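Local coordinates for tyrosyl-tRNA synthetase (Aeropyrum pernix, PDB 2CYA), which probably catalyses the two-step attachment of tyrosine to tRNA(Tyr), activating the amino acid with ATP before transferring it to the acceptor end, at residues F290-V294 against V304-S308. Residues are numbered along the deposited sequence; the frame is centred on the assembly and turned at random.
Sequences FTLRV and VEYTS
Tyr306 lays the edge of its ring along the neighbouring strand of a two-stranded antiparallel beta hairpin, CE1 meeting CG2 of Val294 at 4.1 Å while CD1 lies 3.5 Å from the carbonyl O of Leu292, which sits in the ring plane. With CG beside its own backbone N (chi1 -59°), the ring is carried toward the Val294 end of the pairing, and Val304 CG1 rests on one face near the rim. The branched Val294 suits its place by setting CG2 against the ring edge while its backbone extends the pairing. Leu292 and Tyr306 share the buried face, where leucine and an aromatic suit a small core with Leu312 of helix 309-317 and Ala329 of helix 323-346. A phenol fits here because its OH can still hydrogen-bond to Asp315 of helix 309-317. Arg293 and Glu305, a non-hydrogen-bonded pair, turn to the exposed face, where long charged side chains can reach solvent; their charged groups stay apart, NE to OE1 6.1 Å. The hairpin belongs to the C-terminal helical part, which in tyrosyl-tRNA synthetases probably recognises the anticodon. Leu292 and Tyr306 exchange two N-H...O bonds, and Val294 and Val304 two more, with Val294 N 2.7 Å from Val304 O.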
# COMPACT_ATOMS: atom_id res chain seq x y z
N PHE A 290 -7.10 45.60 5.10
CA PHE A 290 -6.51 45.84 3.79
C PHE A 290 -7.37 46.80 2.99
O PHE A 290 -8.60 46.79 3.08
CB PHE A 290 -6.34 44.55 2.98
CG PHE A 290 -5.83 44.78 1.58
CD1 PHE A 290 -4.49 45.10 1.35
CD2 PHE A 290 -6.70 44.72 0.49
CE1 PHE A 290 -4.02 45.37 0.06
CE2 PHE A 290 -6.25 44.99 -0.81
CZ PHE A 290 -4.90 45.31 -1.03
N THR A 291 -6.69 47.62 2.18
CA THR A 291 -7.34 48.61 1.33
C THR A 291 -6.77 48.54 -0.08
O THR A 291 -5.56 48.44 -0.25
CB THR A 291 -7.05 50.02 1.85
OG1 THR A 291 -7.18 50.05 3.27
CG2 THR A 291 -8.01 51.01 1.24
N LEU A 292 -7.63 48.61 -1.09
CA LEU A 292 -7.16 48.60 -2.47
C LEU A 292 -7.44 49.96 -3.12
O LEU A 292 -8.58 50.27 -3.48
CB LEU A 292 -7.86 47.49 -3.28
CG LEU A 292 -7.32 47.33 -4.72
CD1 LEU A 292 -5.93 46.72 -4.67
CD2 LEU A 292 -8.25 46.45 -5.54
N ARG A 293 -6.39 50.77 -3.27
CA ARG A 293 -6.50 52.10 -3.87
C ARG A 293 -6.48 51.99 -5.40
O ARG A 293 -5.53 51.44 -5.97
CB ARG A 293 -5.32 52.96 -3.39
CG ARG A 293 -5.16 54.30 -4.11
CD ARG A 293 -3.78 54.90 -3.83
NE ARG A 293 -3.55 55.08 -2.40
CZ ARG A 293 -2.36 55.29 -1.85
NH1 ARG A 293 -1.27 55.35 -2.61
NH2 ARG A 293 -2.25 55.45 -0.53
N VAL A 294 -7.52 52.49 -6.07
CA VAL A 294 -7.59 52.42 -7.53
C VAL A 294 -7.86 53.76 -8.21
O VAL A 294 -8.51 54.64 -7.63
CB VAL A 294 -8.70 51.44 -7.99
CG1 VAL A 294 -8.63 51.25 -9.50
CG2 VAL A 294 -8.55 50.11 -7.28
N VAL A 304 -10.94 55.36 -6.65
CA VAL A 304 -11.68 54.81 -5.52
C VAL A 304 -10.78 53.98 -4.60
O VAL A 304 -9.76 53.44 -5.02
CB VAL A 304 -12.85 53.92 -6.01
CG1 VAL A 304 -13.69 53.46 -4.83
CG2 VAL A 304 -13.71 54.70 -6.99
N GLU A 305 -11.18 53.90 -3.33
CA GLU A 305 -10.42 53.16 -2.32
C GLU A 305 -11.36 52.12 -1.69
O GLU A 305 -12.32 52.48 -1.01
CB GLU A 305 -9.91 54.13 -1.26
CG GLU A 305 -8.92 53.54 -0.28
CD GLU A 305 -8.67 54.43 0.92
OE1 GLU A 305 -7.83 54.07 1.77
OE2 GLU A 305 -9.33 55.49 1.02
N TYR A 306 -11.08 50.84 -1.91
CA TYR A 306 -11.92 49.79 -1.38
C TYR A 306 -11.50 49.22 -0.04
O TYR A 306 -10.35 48.80 0.14
CB TYR A 306 -12.05 48.66 -2.39
CG TYR A 306 -12.64 49.12 -3.69
CD1 TYR A 306 -11.83 49.66 -4.68
CD2 TYR A 306 -14.01 49.02 -3.92
CE1 TYR A 306 -12.37 50.09 -5.89
CE2 TYR A 306 -14.56 49.45 -5.12
CZ TYR A 306 -13.74 49.98 -6.10
OH TYR A 306 -14.27 50.38 -7.30
N THR A 307 -12.44 49.21 0.90
CA THR A 307 -12.18 48.72 2.24
C THR A 307 -12.70 47.31 2.44
O THR A 307 -12.51 46.72 3.50
CB THR A 307 -12.80 49.67 3.29
OG1 THR A 307 -14.22 49.72 3.11
CG2 THR A 307 -12.24 51.06 3.15
N SER A 308 -13.37 46.77 1.43
CA SER A 308 -13.90 45.42 1.51
C SER A 308 -13.86 44.83 0.11
O SER A 308 -13.81 45.57 -0.87
CB SER A 308 -15.35 45.42 2.00
OG SER A 308 -16.27 45.56 0.93